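Long-range contacts in class II aldolase/adducin domain protein (Pseudomonas syringae pv. phaseolicola 1448A, PDB 3OCR), which is of unproven function but belongs to the class II aldolase/adducin family, whose members include metal-dependent lyases and the actin-binding adducins: residues 38-42 and 57-61; 43-48 and 260-264; 71-76 and 100-105. All coordinates share one frame; numbering follows the deposited sequence.

Contact 1 of 3, residues 38-42 and 57-61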
# COMPACT_ATOMS: atom_id res chain seq x y z
N LEU A 38 10.14 -23.09 12.19
CA LEU A 38 10.03 -21.79 12.89
C LEU A 38 10.81 -20.69 12.16
O LEU A 38 10.32 -19.57 12.05
CB LEU A 38 10.49 -21.89 14.37
CG LEU A 38 10.30 -20.65 15.22
CD1 LEU A 38 8.80 -20.33 15.37
CD2 LEU A 38 10.96 -20.82 16.61
N ALA A 39 11.99 -21.02 11.60
CA ALA A 39 12.72 -20.05 10.79
C ALA A 39 11.95 -19.63 9.53
O ALA A 39 11.92 -18.44 9.18
CB ALA A 39 14.18 -20.59 10.39
N ALA A 40 11.31 -20.60 8.87
CA ALA A 40 10.46 -20.31 7.73
C ALA A 40 9.32 -19.40 8.15
O ALA A 40 8.94 -18.50 7.40
CB ALA A 40 9.90 -21.59 7.14
N ALA A 41 8.78 -19.63 9.34
CA ALA A 41 7.66 -18.80 9.84
C ALA A 41 8.12 -17.34 10.03
O ALA A 41 7.43 -16.41 9.60
CB ALA A 41 7.12 -19.36 11.10
N TYR A 42 9.31 -17.15 10.61
CA TYR A 42 9.89 -15.80 10.72
C TYR A 42 10.08 -15.09 9.37
O TYR A 42 9.65 -13.95 9.22
CB TYR A 42 11.20 -15.83 11.50
CG TYR A 42 11.06 -15.84 13.01
CD1 TYR A 42 10.89 -14.63 13.71
CD2 TYR A 42 11.15 -17.05 13.75
CE1 TYR A 42 10.81 -14.61 15.08
CE2 TYR A 42 11.06 -17.03 15.14
CZ TYR A 42 10.87 -15.80 15.79
OH TYR A 42 10.78 -15.72 17.14
N HIS A 57 7.60 -11.79 18.47
CA HIS A 57 8.29 -13.05 18.53
C HIS A 57 7.38 -14.21 18.21
O HIS A 57 6.17 -14.16 18.48
CB HIS A 57 8.83 -13.25 19.94
CG HIS A 57 9.72 -12.14 20.40
ND1 HIS A 57 11.03 -12.03 20.01
CD2 HIS A 57 9.47 -11.07 21.20
CE1 HIS A 57 11.56 -10.95 20.54
NE2 HIS A 57 10.64 -10.35 21.27
N PHE A 58 7.97 -15.24 17.61
CA PHE A 58 7.30 -16.53 17.41
C PHE A 58 8.05 -17.59 18.21
O PHE A 58 9.27 -17.69 18.10
CB PHE A 58 7.35 -16.94 15.93
CG PHE A 58 6.64 -16.00 14.99
CD1 PHE A 58 5.72 -15.07 15.46
CD2 PHE A 58 6.84 -16.12 13.62
CE1 PHE A 58 5.07 -14.23 14.58
CE2 PHE A 58 6.17 -15.28 12.73
CZ PHE A 58 5.27 -14.34 13.23
N SER A 59 7.33 -18.41 18.98
CA SER A 59 8.00 -19.50 19.72
C SER A 59 7.45 -20.87 19.30
O SER A 59 6.29 -20.96 18.87
CB SER A 59 7.85 -19.31 21.23
OG SER A 59 6.48 -19.32 21.59
N ALA A 60 8.29 -21.90 19.41
CA ALA A 60 7.88 -23.30 19.22
C ALA A 60 8.50 -24.19 20.29
O ALA A 60 9.66 -24.01 20.65
CB ALA A 60 8.34 -23.79 17.83
N ARG A 61 7.73 -25.18 20.75
CA ARG A 61 8.28 -26.19 21.62
C ARG A 61 9.21 -27.13 20.84
O ARG A 61 8.90 -27.55 19.73
CB ARG A 61 7.19 -26.99 22.32
CG ARG A 61 7.81 -27.88 23.44
CD ARG A 61 6.81 -28.78 24.05
NE ARG A 61 7.27 -29.44 25.28
CZ ARG A 61 7.99 -30.56 25.33
NH1 ARG A 61 8.43 -31.16 24.23
NH2 ARG A 61 8.31 -31.09 26.51
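Tyr-42 reaches from the helix to the backbone of Phe-58 and meets it with its hydroxyl. Phe-58 N donates a somewhat bent hydrogen bond to Tyr-42 OH, 2.9 Å long. Phe-58 O lies 2.7 Å from the same Tyr-42 OH. Asn-72 N is a further donor to this hydroxyl, so a buried polar atom is met by two backbone N-H groups.

The aromatic contact is oblique. The Tyr-42 and Phe-58 ring planes are 36° apart, and the two side chains lie alongside, pointing opposite ways. Phe-58 CB sits over a face of the Tyr-42 ring in a CH-pi contact, 4.1 Å from the ring centroid. Phe-58 CG stands beside its backbone N (chi1 -62°), and the ring edge runs back to the helix, where Phe-58 CE2 is 3.6 Å from Ala-41 O. Phe-78 packs edge-to-face with both rings.

The arrangement is helix-on-sheet packing within the class II aldolase/adducin fold. The helix segment 38-42 runs nearly antiparallel to strand 58-61 (167°), their short axes 9.1 Å apart.

The remaining contacts are apolar. Leu-38 spreads its two methyls along the strand: Leu-38 CD1 touches Phe-58 CB at 3.7 Å, and CD2 reaches Ala-60 CB. Ala-41 CB meets Phe-58 CD2. On this side of the strand, helix 199-219 also packs against Phe-58 and Ala-60.

Contact 2 of 3, residues 43-48 and 260-264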
# COMPACT_ATOMS: atom_id res chain seq x y z
N ARG A 43 10.74 -15.74 8.42
CA ARG A 43 10.90 -15.23 7.06
C ARG A 43 9.62 -14.99 6.27
O ARG A 43 9.56 -14.07 5.46
CB ARG A 43 11.79 -16.18 6.24
CG ARG A 43 13.12 -16.45 6.90
CD ARG A 43 14.12 -15.36 6.58
NE ARG A 43 15.47 -15.77 6.96
CZ ARG A 43 16.53 -15.76 6.16
NH1 ARG A 43 16.44 -15.34 4.91
NH2 ARG A 43 17.70 -16.15 6.63
N LEU A 44 8.63 -15.85 6.46
CA LEU A 44 7.32 -15.67 5.82
C LEU A 44 6.62 -14.40 6.33
O LEU A 44 6.00 -13.65 5.56
CB LEU A 44 6.40 -16.88 6.07
CG LEU A 44 6.72 -18.12 5.24
CD1 LEU A 44 6.06 -19.36 5.84
CD2 LEU A 44 6.27 -17.90 3.80
N ALA A 45 6.76 -14.18 7.63
CA ALA A 45 6.14 -13.01 8.29
C ALA A 45 6.81 -11.74 7.75
O ALA A 45 6.15 -10.71 7.58
CB ALA A 45 6.30 -13.09 9.81
N ALA A 46 8.11 -11.84 7.48
CA ALA A 46 8.86 -10.75 6.90
C ALA A 46 8.40 -10.52 5.47
O ALA A 46 8.10 -9.39 5.10
CB ALA A 46 10.39 -11.03 6.97
N LEU A 47 8.32 -11.59 4.68
CA LEU A 47 7.80 -11.51 3.31
C LEU A 47 6.39 -10.91 3.26
O LEU A 47 6.12 -10.05 2.44
CB LEU A 47 7.80 -12.90 2.66
CG LEU A 47 7.41 -13.06 1.20
CD1 LEU A 47 8.50 -12.46 0.29
CD2 LEU A 47 7.19 -14.53 0.88
N LYS A 48 5.51 -11.36 4.15
CA LYS A 48 4.13 -10.87 4.20
C LYS A 48 3.99 -9.57 4.98
O LYS A 48 2.88 -9.08 5.17
CB LYS A 48 3.20 -11.92 4.84
CG LYS A 48 3.17 -13.27 4.15
CD LYS A 48 2.80 -13.15 2.70
CE LYS A 48 2.58 -14.51 2.07
NZ LYS A 48 2.11 -14.36 0.67
N LEU A 260 3.15 -21.78 1.02
CA LEU A 260 3.96 -20.73 1.66
C LEU A 260 5.46 -21.02 1.52
O LEU A 260 6.23 -20.14 1.17
CB LEU A 260 3.59 -20.55 3.13
CG LEU A 260 2.22 -19.89 3.36
CD1 LEU A 260 1.93 -19.72 4.84
CD2 LEU A 260 2.09 -18.53 2.66
N ILE A 261 5.85 -22.27 1.78
CA ILE A 261 7.26 -22.72 1.63
C ILE A 261 7.79 -22.58 0.21
O ILE A 261 8.88 -22.06 0.01
CB ILE A 261 7.47 -24.17 2.15
CG1 ILE A 261 7.26 -24.25 3.66
CG2 ILE A 261 8.88 -24.73 1.75
CD1 ILE A 261 8.16 -23.35 4.48
N ARG A 262 7.04 -23.07 -0.78
CA ARG A 262 7.42 -22.91 -2.18
C ARG A 262 7.61 -21.42 -2.52
O ARG A 262 8.55 -21.07 -3.20
CB ARG A 262 6.41 -23.56 -3.17
CG ARG A 262 6.29 -25.09 -3.08
CD ARG A 262 5.57 -25.71 -4.32
NE ARG A 262 4.26 -25.10 -4.56
CZ ARG A 262 3.13 -25.40 -3.90
NH1 ARG A 262 3.08 -26.36 -2.98
NH2 ARG A 262 2.01 -24.74 -4.20
N GLU A 263 6.70 -20.57 -2.05
CA GLU A 263 6.80 -19.12 -2.28
C GLU A 263 8.03 -18.53 -1.63
O GLU A 263 8.78 -17.77 -2.26
CB GLU A 263 5.56 -18.38 -1.76
CG GLU A 263 5.47 -16.95 -2.29
CD GLU A 263 4.36 -16.15 -1.65
OE1 GLU A 263 3.37 -16.76 -1.16
OE2 GLU A 263 4.48 -14.91 -1.63
N LEU A 264 8.23 -18.87 -0.35
CA LEU A 264 9.43 -18.47 0.38
C LEU A 264 10.72 -18.85 -0.35
O LEU A 264 11.57 -18.00 -0.56
CB LEU A 264 9.41 -19.03 1.82
CG LEU A 264 10.63 -18.72 2.71
CD1 LEU A 264 10.88 -17.22 2.84
CD2 LEU A 264 10.49 -19.36 4.06
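Leu-44 points from helix 29-47 into the side of helix 251-265, where Leu-260 and Leu-264 receive it. This is a steep helix-helix crossing of 72°, with the short axes 10.6 Å apart. It joins the C-terminal end of helix 29-47 to the last helix of the chain, 251-265.

The centre is apolar. Leu-44 CD2 lies 3.5 Å from Leu-260 O and also touches CB of Leu-260 and of Leu-264. Leu-260 O already accepts from Leu-264 N at 2.8 Å within its own helix. Leu-264 CD1 packs on Arg-43 CB at 3.7 Å. The Arg-43 chain then bends at chi2 (-84°) and leads away, and its NE donates to Ile-81 O.

Backbone donors at the end of helix 29-47 are also used: Leu-47 N bonds to Arg-43 O, and Lys-48 N bonds to Leu-44 O at 2.7 Å. Beyond them, on the partly exposed side, Lys-48 and Glu-263 reach toward each other from the two helices and form a salt bridge. The Glu-263 side chain is stretched out, which carries its carboxylate across to the amine. Arg-262 instead serves the assembly, with a salt bridge to Glu-80 of a neighbouring subunit.

Lys-48 NZ lies on the syn side of Glu-263 OE1, 3.3 Å away and 15° out of the carboxylate plane; the bond from NZ to OE2 is weak.

Contact 3 of 3, residues 71-76 and 100-105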
# COMPACT_ATOMS: atom_id res chain seq x y z
N ILE A 71 13.18 -19.47 19.99
CA ILE A 71 12.77 -18.08 19.75
C ILE A 71 13.94 -17.34 19.06
O ILE A 71 15.09 -17.84 19.04
CB ILE A 71 12.33 -17.40 21.09
CG1 ILE A 71 11.62 -16.07 20.85
CG2 ILE A 71 13.53 -17.29 22.06
CD1 ILE A 71 10.51 -15.76 21.85
N ASN A 72 13.64 -16.20 18.44
CA ASN A 72 14.68 -15.37 17.81
C ASN A 72 15.66 -14.81 18.83
O ASN A 72 15.31 -14.55 19.99
CB ASN A 72 14.09 -14.25 16.91
CG ASN A 72 13.28 -13.21 17.69
OD1 ASN A 72 12.40 -13.53 18.48
ND2 ASN A 72 13.58 -11.94 17.44
N ALA A 73 16.90 -14.66 18.38
CA ALA A 73 17.94 -13.96 19.12
C ALA A 73 17.61 -12.48 19.20
O ALA A 73 17.07 -11.90 18.26
CB ALA A 73 19.33 -14.18 18.46
N PHE A 74 18.00 -11.88 20.33
CA PHE A 74 17.76 -10.47 20.68
C PHE A 74 18.34 -9.52 19.64
O PHE A 74 19.56 -9.47 19.46
CB PHE A 74 18.46 -10.18 22.01
CG PHE A 74 17.91 -8.99 22.78
CD1 PHE A 74 16.68 -8.41 22.44
CD2 PHE A 74 18.60 -8.49 23.89
CE1 PHE A 74 16.16 -7.33 23.18
CE2 PHE A 74 18.08 -7.42 24.64
CZ PHE A 74 16.86 -6.85 24.28
N GLY A 75 17.48 -8.81 18.93
CA GLY A 75 17.97 -7.78 18.00
C GLY A 75 18.11 -8.16 16.53
O GLY A 75 18.41 -7.31 15.71
N LEU A 76 17.87 -9.43 16.19
CA LEU A 76 17.84 -9.84 14.79
C LEU A 76 16.48 -9.55 14.18
O LEU A 76 15.46 -9.70 14.84
CB LEU A 76 18.11 -11.33 14.64
CG LEU A 76 19.52 -11.85 14.93
CD1 LEU A 76 19.65 -13.27 14.32
CD2 LEU A 76 20.57 -10.91 14.37
N THR A 100 24.17 -17.74 18.80
CA THR A 100 24.52 -16.36 18.40
C THR A 100 25.31 -15.58 19.44
O THR A 100 26.00 -14.61 19.10
CB THR A 100 23.27 -15.53 18.07
OG1 THR A 100 22.60 -15.17 19.29
CG2 THR A 100 22.31 -16.31 17.18
N GLY A 101 25.18 -15.95 20.71
CA GLY A 101 25.74 -15.16 21.79
C GLY A 101 24.99 -13.86 22.04
O GLY A 101 25.44 -13.02 22.82
N LEU A 102 23.86 -13.68 21.37
CA LEU A 102 23.05 -12.45 21.53
C LEU A 102 21.98 -12.58 22.60
O LEU A 102 21.38 -11.59 23.01
CB LEU A 102 22.37 -12.06 20.21
CG LEU A 102 23.24 -11.66 19.01
CD1 LEU A 102 22.40 -11.57 17.74
CD2 LEU A 102 23.98 -10.35 19.27
N GLY A 103 21.72 -13.80 23.04
CA GLY A 103 20.63 -14.07 23.97
C GLY A 103 19.29 -13.72 23.37
O GLY A 103 19.15 -13.64 22.14
N ILE A 104 18.30 -13.52 24.22
CA ILE A 104 16.94 -13.30 23.77
C ILE A 104 16.40 -12.03 24.37
O ILE A 104 17.00 -11.47 25.26
CB ILE A 104 15.98 -14.49 24.16
CG1 ILE A 104 15.78 -14.59 25.68
CG2 ILE A 104 16.48 -15.81 23.56
CD1 ILE A 104 14.48 -15.35 26.11
N ASN A 105 15.28 -11.57 23.85
CA ASN A 105 14.54 -10.51 24.51
C ASN A 105 13.77 -11.16 25.64
O ASN A 105 12.68 -11.70 25.43
CB ASN A 105 13.57 -9.86 23.54
CG ASN A 105 12.73 -8.79 24.20
OD1 ASN A 105 12.78 -8.60 25.41
ND2 ASN A 105 11.97 -8.07 23.38
O HOH W 1 13.94 -12.85 21.72
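Phe-74 and Gly-103 hold the two loops together by their backbones. Phe-74 N donates to Gly-103 O at 2.8 Å, and the N-H...O angle is 170°. The donor is tilted 30° from the carbonyl plane. Ala-73 CA makes a CA-H...O contact with the same oxygen.

The packing is close around this bond. Phe-74 CG stands anti to the backbone N (chi1 -157°), which lays the ring along residues 104-105. Ile-104 O and Asn-105 CA lie over one face of the ring. Asn-105 CA is offset toward the rim in a CH-pi contact, while Asn-105 CB is 3.6 Å from Phe-74 CD1. Leu-102 O comes to the ring edge. Arg-255 of a neighbouring subunit makes a cation-pi contact with the Phe-74 ring. On the inner side, Ile-71 CG2 meets Ile-104 CG2 at 3.6 Å, the two side chains lying nearly perpendicular. A water links the two segments: it donates to Asn-72 O and accepts from Asn-105 N.

The outer side is looser. Leu-102 is exposed, and its CD1 only brushes Leu-76 CD2 at 3.9 Å and Ala-73 CB at 4.1 Å. Residues 73-76 form a type II beta turn, with a weak closing bond from Leu-76 N to Ala-73 O. Arg-262 of that neighbouring subunit bonds through NH2 to Gly-75 O. Thr-100 OG1 accepts from Leu-102 N in an ST turn and is also hydrogen-bonded to Asp-98.

The contact joins the loop leaving strand 68-71 to the loop between strand 95-97 and helix 110-118, with Ala-73 and Ile-104 both packed on Val-87 of strand 87-90.

Overall arrangement
From the N terminus, helix 29-47 enters two contacts in turn. Contact 1 closes the short loop that leads from this helix to the first strand in the chain, 58-61. Contact 3 follows in series and draws together two loops at either end of a segment holding strands 87-90 and 95-97. Contact 2 starts on helix 29-47 before contact 1 has closed, so the two cross. It ends only on helix 251-265, and contact 3 is nested inside its long loop. Contacts 1 and 2 touch through Ala-40 and Ile-261. Contacts 1 and 3 meet at His-57 and Asn-72. Contacts 2 and 3 do not touch. Together they join helices 251-265 and 29-47, the sheet and the outer loops.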